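Local coordinates for protein aminotransferase, class III (Deinococcus radiodurans, PDB 3I4J) that probably uses pyridoxal phosphate to transfer amino groups between substrates, as a class-III aminotransferase, at residues E75-A78 / G79-R83; W93-G97 / G98-T102; A297-P300 / V301-A304. The protein carries 1 engineered substitution. All coordinates share one frame; numbering follows the deposited sequence.

How the interactions relate
Along the chain the three sites come in the order interaction 1, interaction 2, interaction 3. Interaction 1 lies within helix 72-84, interaction 2 links strand 91-95 to helix 98-115, and interaction 3 is the start of helix 300-315. Their centres form a compact triangle: about 16 Å between interactions 1 and 2, about 13 Å between 1 and 3, about 12 Å between 2 and 3. Interaction 3 touches both others, through Val303 against Tyr77 and through Ala297 and Gly298 against Ala94, while interactions 1 and 2 stay about 6 Å apart at their nearest atoms. Two distant sequence regions thus pack together beside the subunit interface, next to the probable cofactor phosphate site.

Interaction 1 (E75-A78 / G79-R83); sequences EEYA and GRLAR
The ring of Tyr77 has Leu81 CB over one face, 4.2 Å above its plane and displaced toward the rim, while the outer edge of the ring and its hydroxyl meet the leucine's branched tip, with Tyr77 CE2 3.9 Å and Tyr77 OH 3.8 Å from Leu81 CD2. The guanidinium of Arg80 takes a water in its plane at one edge, and that of Arg83 has the carbonyl oxygen of Gly79 over the centre of one face. The Tyr77-Leu81 and Gly79-Arg83 contacts join i and i+4 neighbours within a single α-helix, 72-84. Its backbone ladder is regular here: Leu81 N reaches Tyr77 O at 2.7 Å, and equivalent bonds run from Arg80 N to Glu76 O and from Ala82 N to Ala78 O. Tyr77 CG lies anti to the backbone N (chi1 -179°), which leads the ring along the helix toward Leu81. The pair faces the protein interior, where Phe92 of strand 91-95 meets the tyrosine ring at a steep angle and also packs on Leu81. Toward solvent, Glu76 is fully extended whereas Arg80 bends at chi2 and chi3. Glu76 OE2 and Arg80 NH1 remain 4.7 Å apart, so their opposite charges are joined through water: the bridging molecule donates to Glu76 OE2 at 2.7 Å and accepts from Arg80 NH1 at 2.9 Å. The arginine's stronger partners lie on helix 300-315, where Arg80 NH2 forms salt bridges with Glu314 and Asp311. Glu75, on another side of the helix, hydrogen-bonds through OE2 to Ser70 and to Tyr6 of the second subunit. Gly79 leaves room for the folded-back Arg83, since a beta carbon on the glycine would come within 3.0 Å of Arg83 NH1.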
loop_
_atom_site.group_PDB
_atom_site.type_symbol
_atom_site.label_atom_id
_atom_site.label_comp_id
_atom_site.label_asym_id
_atom_site.label_seq_id
_atom_site.Cartn_x
_atom_site.Cartn_y
_atom_site.Cartn_z
ATOM N N GLU C 75 15.500 3.906 -11.479
ATOM C CA GLU C 75 16.546 4.902 -11.715
ATOM C C GLU C 75 16.089 5.881 -12.792
ATOM O O GLU C 75 16.262 7.095 -12.662
ATOM C CB GLU C 75 17.840 4.230 -12.185
ATOM C CG GLU C 75 18.524 3.333 -11.167
ATOM C CD GLU C 75 19.034 4.095 -9.963
ATOM O OE1 GLU C 75 19.347 5.301 -10.105
ATOM O OE2 GLU C 75 19.140 3.484 -8.881
ATOM N N GLU C 76 15.515 5.344 -13.865
ATOM C CA GLU C 76 15.044 6.168 -14.970
ATOM C C GLU C 76 13.880 7.050 -14.535
ATOM O O GLU C 76 13.898 8.266 -14.731
ATOM C CB GLU C 76 14.611 5.286 -16.142
ATOM C CG GLU C 76 14.101 6.058 -17.347
ATOM C CD GLU C 76 13.680 5.152 -18.491
ATOM O OE1 GLU C 76 13.794 3.912 -18.349
ATOM O OE2 GLU C 76 13.237 5.682 -19.534
ATOM N N TYR C 77 12.877 6.431 -13.923
ATOM C CA TYR C 77 11.694 7.151 -13.473
ATOM C C TYR C 77 11.997 8.261 -12.464
ATOM O O TYR C 77 11.472 9.366 -12.588
ATOM C CB TYR C 77 10.689 6.168 -12.867
ATOM C CG TYR C 77 9.416 6.823 -12.393
ATOM C CD1 TYR C 77 8.562 7.465 -13.288
ATOM C CD2 TYR C 77 9.063 6.799 -11.043
ATOM C CE1 TYR C 77 7.383 8.071 -12.854
ATOM C CE2 TYR C 77 7.888 7.400 -10.600
ATOM C CZ TYR C 77 7.055 8.034 -11.507
ATOM O OH TYR C 77 5.896 8.630 -11.062
ATOM N N ALA C 78 12.830 7.968 -11.467
ATOM C CA ALA C 78 13.172 8.958 -10.449
ATOM C C ALA C 78 13.670 10.246 -11.097
ATOM O O ALA C 78 13.240 11.338 -10.730
ATOM C CB ALA C 78 14.234 8.404 -9.501
ATOM N N GLY C 79 14.574 10.112 -12.061
ATOM C CA GLY C 79 15.102 11.282 -12.746
ATOM C C GLY C 79 14.046 11.993 -13.574
ATOM O O GLY C 79 13.937 13.225 -13.538
ATOM N N ARG C 80 13.260 11.219 -14.315
ATOM C CA ARG C 80 12.207 11.773 -15.152
ATOM C C ARG C 80 11.179 12.527 -14.319
ATOM O O ARG C 80 10.766 13.629 -14.674
ATOM C CB ARG C 80 11.515 10.657 -15.938
ATOM C CG ARG C 80 12.295 10.183 -17.162
ATOM C CD ARG C 80 12.227 11.222 -18.278
ATOM N NE ARG C 80 10.846 11.502 -18.663
ATOM C CZ ARG C 80 10.060 10.653 -19.316
ATOM N NH1 ARG C 80 10.517 9.461 -19.675
ATOM N NH2 ARG C 80 8.804 10.984 -19.591
ATOM N N LEU C 81 10.773 11.927 -13.209
ATOM C CA LEU C 81 9.784 12.541 -12.334
ATOM C C LEU C 81 10.316 13.826 -11.703
ATOM O O LEU C 81 9.634 14.856 -11.707
ATOM C CB LEU C 81 9.369 11.551 -11.241
ATOM C CG LEU C 81 8.403 12.067 -10.171
ATOM C CD1 LEU C 81 7.080 12.452 -10.806
ATOM C CD2 LEU C 81 8.196 10.982 -9.121
ATOM N N ALA C 82 11.529 13.760 -11.163
ATOM C CA ALA C 82 12.156 14.914 -10.531
ATOM C C ALA C 82 12.184 16.109 -11.479
ATOM O O ALA C 82 11.864 17.230 -11.082
ATOM C CB ALA C 82 13.576 14.566 -10.093
ATOM N N ARG C 83 12.558 15.864 -12.732
ATOM C CA ARG C 83 12.627 16.933 -13.725
ATOM C C ARG C 83 11.251 17.491 -14.091
ATOM O O ARG C 83 11.081 18.703 -14.227
ATOM C CB ARG C 83 13.353 16.442 -14.985
ATOM C CG ARG C 83 14.848 16.212 -14.776
ATOM C CD ARG C 83 15.580 15.930 -16.088
ATOM N NE ARG C 83 15.318 14.597 -16.631
ATOM C CZ ARG C 83 15.846 13.471 -16.156
ATOM N NH1 ARG C 83 16.673 13.501 -15.115
ATOM N NH2 ARG C 83 15.561 12.309 -16.734
HETATM O O HOH W 1 13.158 8.312 -20.012
#

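Interaction 2 (W93-G97 / G98-T102). With SO4 (sulfate ion), chain G.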
loop_
_atom_site.group_PDB
_atom_site.type_symbol
_atom_site.label_atom_id
_atom_site.label_comp_id
_atom_site.label_asym_id
_atom_site.label_seq_id
_atom_site.Cartn_x
_atom_site.Cartn_y
_atom_site.Cartn_z
ATOM N N TRP C 93 11.640 8.750 -3.112
ATOM C CA TRP C 93 11.418 7.625 -2.215
ATOM C C TRP C 93 10.069 7.049 -2.646
ATOM O O TRP C 93 9.017 7.635 -2.381
ATOM C CB TRP C 93 11.361 8.116 -0.767
ATOM C CG TRP C 93 10.905 7.077 0.220
ATOM C CD1 TRP C 93 9.753 7.092 0.957
ATOM C CD2 TRP C 93 11.600 5.881 0.588
ATOM N NE1 TRP C 93 9.689 5.982 1.764
ATOM C CE2 TRP C 93 10.811 5.220 1.557
ATOM C CE3 TRP C 93 12.818 5.304 0.195
ATOM C CZ2 TRP C 93 11.200 4.008 2.142
ATOM C CZ3 TRP C 93 13.206 4.098 0.778
ATOM C CH2 TRP C 93 12.396 3.464 1.742
ATOM N N ALA C 94 10.110 5.906 -3.326
ATOM C CA ALA C 94 8.901 5.279 -3.837
ATOM C C ALA C 94 8.231 4.343 -2.843
ATOM O O ALA C 94 8.899 3.573 -2.157
ATOM C CB ALA C 94 9.223 4.510 -5.128
ATOM N N VAL C 95 6.908 4.434 -2.767
ATOM C CA VAL C 95 6.114 3.562 -1.908
ATOM C C VAL C 95 4.838 3.180 -2.664
ATOM O O VAL C 95 4.678 3.531 -3.840
ATOM C CB VAL C 95 5.768 4.222 -0.543
ATOM C CG1 VAL C 95 7.034 4.373 0.287
ATOM C CG2 VAL C 95 5.087 5.567 -0.750
ATOM N N SER C 96 3.930 2.466 -2.005
ATOM C CA SER C 96 2.711 2.010 -2.667
ATOM C C SER C 96 1.468 2.874 -2.478
ATOM O O SER C 96 0.557 2.826 -3.302
ATOM C CB SER C 96 2.384 0.579 -2.228
ATOM O OG SER C 96 3.455 -0.301 -2.516
ATOM N N GLY C 97 1.420 3.653 -1.400
ATOM C CA GLY C 97 0.248 4.482 -1.167
ATOM C C GLY C 97 0.529 5.839 -0.546
ATOM O O GLY C 97 1.609 6.079 -0.003
ATOM N N GLY C 98 -0.462 6.719 -0.619
ATOM C CA GLY C 98 -0.317 8.057 -0.076
ATOM C C GLY C 98 -0.026 8.111 1.410
ATOM O O GLY C 98 0.778 8.923 1.857
ATOM N N SER C 99 -0.684 7.263 2.189
ATOM C CA SER C 99 -0.453 7.257 3.625
ATOM C C SER C 99 0.983 6.877 3.952
ATOM O O SER C 99 1.610 7.500 4.810
ATOM C CB SER C 99 -1.425 6.298 4.304
ATOM O OG SER C 99 -2.751 6.741 4.086
ATOM N N GLU C 100 1.504 5.859 3.268
ATOM C CA GLU C 100 2.881 5.424 3.479
ATOM C C GLU C 100 3.822 6.576 3.141
ATOM O O GLU C 100 4.818 6.799 3.828
ATOM C CB GLU C 100 3.239 4.243 2.568
ATOM C CG GLU C 100 2.461 2.957 2.811
ATOM C CD GLU C 100 2.970 1.809 1.947
ATOM O OE1 GLU C 100 3.250 2.037 0.750
ATOM O OE2 GLU C 100 3.087 0.675 2.457
ATOM N N ALA C 101 3.490 7.303 2.078
ATOM C CA ALA C 101 4.312 8.425 1.622
ATOM C C ALA C 101 4.317 9.568 2.630
ATOM O O ALA C 101 5.358 10.175 2.895
ATOM C CB ALA C 101 3.809 8.922 0.272
ATOM N N THR C 102 3.143 9.855 3.179
ATOM C CA THR C 102 2.984 10.910 4.171
ATOM C C THR C 102 3.731 10.562 5.453
ATOM O O THR C 102 4.438 11.394 6.018
ATOM C CB THR C 102 1.501 11.125 4.488
ATOM O OG1 THR C 102 0.818 11.537 3.297
ATOM C CG2 THR C 102 1.336 12.183 5.568
HETATM S S SO4 G . -4.047 5.593 0.712
HETATM O O1 SO4 G . -4.604 4.243 0.545
HETATM O O2 SO4 G . -2.726 5.485 1.343
HETATM O O3 SO4 G . -3.946 6.266 -0.598
HETATM O O4 SO4 G . -4.925 6.380 1.588
HETATM O O HOH W 2 5.073 -0.070 -0.267
#
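Gly97 O accepts the backbone N-H of Ala101 at 3.1 Å, opening helix 98-115 directly after the chain leaves strand 91-95, with Gly97 itself as the N-cap residue. Glu100, in the first turn, leans back over this turn, its CG beside the backbone N (chi1 -64°) and the chain extended beyond. Its OE1 is gripped by two backbone donors: Ser96 N arrives at 2.9 Å nearly in line with the C-O bond, and Gly97 N, longer at 3.3 Å, comes from above the carboxylate plane. A water donates a further bond to OE1 and also hydrogen-bonds Ser96 OG, so the two turn amides and the water all meet one carboxylate oxygen. The bond from the N-cap amide to the glutamate three residues on is one half of a capping box; glycine has no side chain to return the other half. Alongside, Val95 CG2 packs against Ala101 CB at 3.7 Å, with Val258 of strand 256-259 also touching Ala101.

The helix start holds a sulfate, probably from the crystallisation liquor, much as the cofactor phosphate is held in the fold type I pyridoxal-phosphate enzymes. Sulfate O2 receives Ser99 N at 2.8 Å in an almost straight bond (169°) and Ser99 OG at 3.0 Å. Thr295 OG1 of the second subunit also hydrogen-bonds the ion, an arrangement consistent with a cofactor phosphate site shared across the dimer. The positive end of the helix dipole would probably favour an anion here.

Interaction 3 (A297-P300 / V301-A304); sequences AGHP and VSVA
His299 O accepts Val303 N at 2.8 Å, and Pro300 O takes Ala304 N at the same length, so the chain passes from the irregular 297-299 segment into helix 300-315 with His299 as N-cap. Just before the cap, Gly298 turns through a positive phi of 82°. The imidazole is carried forward with CG anti to the backbone N (chi1 178°) and runs alongside Val301, both side chains pointing the same way. His299 NE2 lies 3.5 Å from Val301 CB, while Val301 N sits over the centre of one ring face, 3.9 Å above it. NE2 also makes a weak hydrogen bond to Tyr267 O of the second subunit, and Tyr296 meets the ring edge-to-face. Replacing His299 by an alanine would probably leave Val301 without its flat neighbour and Tyr267 O of the second subunit without this donor. Val303 CG2 packs against the carbonyls before the helix, 3.1 Å from His299 O and 3.5 Å from Gly298 O. The helix start packs against two others: Pro300 and Val303 lean on helix 72-84, and Pro300, Val301 and Ala304 on helix 48-60.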
loop_
_atom_site.group_PDB
_atom_site.type_symbol
_atom_site.label_atom_id
_atom_site.label_comp_id
_atom_site.label_asym_id
_atom_site.label_seq_id
_atom_site.Cartn_x
_atom_site.Cartn_y
_atom_site.Cartn_z
ATOM N N ALA C 297 7.755 -1.308 -2.029
ATOM C CA ALA C 297 8.319 0.022 -2.273
ATOM C C ALA C 297 9.296 -0.099 -3.442
ATOM O O ALA C 297 10.205 -0.930 -3.404
ATOM C CB ALA C 297 9.048 0.515 -1.046
ATOM N N GLY C 298 9.105 0.724 -4.473
ATOM C CA GLY C 298 9.978 0.676 -5.638
ATOM C C GLY C 298 9.648 -0.413 -6.650
ATOM O O GLY C 298 10.376 -0.605 -7.628
ATOM N N HIS C 299 8.545 -1.121 -6.414
ATOM C CA HIS C 299 8.077 -2.206 -7.280
ATOM C C HIS C 299 8.252 -1.864 -8.766
ATOM O O HIS C 299 7.637 -0.923 -9.264
ATOM C CB HIS C 299 6.603 -2.482 -6.956
ATOM C CG HIS C 299 5.972 -3.535 -7.810
ATOM N ND1 HIS C 299 6.524 -4.786 -7.986
ATOM C CD2 HIS C 299 4.817 -3.531 -8.515
ATOM C CE1 HIS C 299 5.734 -5.507 -8.762
ATOM N NE2 HIS C 299 4.691 -4.769 -9.094
ATOM N N PRO C 300 9.090 -2.630 -9.492
ATOM C CA PRO C 300 9.319 -2.365 -10.917
ATOM C C PRO C 300 8.105 -2.210 -11.827
ATOM O O PRO C 300 8.050 -1.277 -12.621
ATOM C CB PRO C 300 10.218 -3.527 -11.343
ATOM C CG PRO C 300 11.065 -3.717 -10.121
ATOM C CD PRO C 300 10.025 -3.660 -9.003
ATOM N N VAL C 301 7.136 -3.112 -11.738
ATOM C CA VAL C 301 5.983 -2.994 -12.618
ATOM C C VAL C 301 5.187 -1.735 -12.316
ATOM O O VAL C 301 4.709 -1.061 -13.229
ATOM C CB VAL C 301 5.050 -4.218 -12.512
ATOM C CG1 VAL C 301 3.960 -4.121 -13.565
ATOM C CG2 VAL C 301 5.848 -5.498 -12.709
ATOM N N SER C 302 5.045 -1.418 -11.032
ATOM C CA SER C 302 4.299 -0.228 -10.638
ATOM C C SER C 302 5.048 1.032 -11.055
ATOM O O SER C 302 4.440 2.014 -11.467
ATOM C CB SER C 302 4.054 -0.236 -9.131
ATOM O OG SER C 302 3.183 -1.302 -8.784
ATOM N N VAL C 303 6.370 0.994 -10.949
ATOM C CA VAL C 303 7.193 2.133 -11.342
ATOM C C VAL C 303 7.088 2.322 -12.856
ATOM O O VAL C 303 6.992 3.449 -13.344
ATOM C CB VAL C 303 8.661 1.916 -10.914
ATOM C CG1 VAL C 303 9.561 3.011 -11.492
ATOM C CG2 VAL C 303 8.750 1.929 -9.390
ATOM N N ALA C 304 7.093 1.218 -13.599
ATOM C CA ALA C 304 6.965 1.286 -15.051
ATOM C C ALA C 304 5.633 1.948 -15.413
ATOM O O ALA C 304 5.543 2.684 -16.392
ATOM C CB ALA C 304 7.037 -0.123 -15.654
#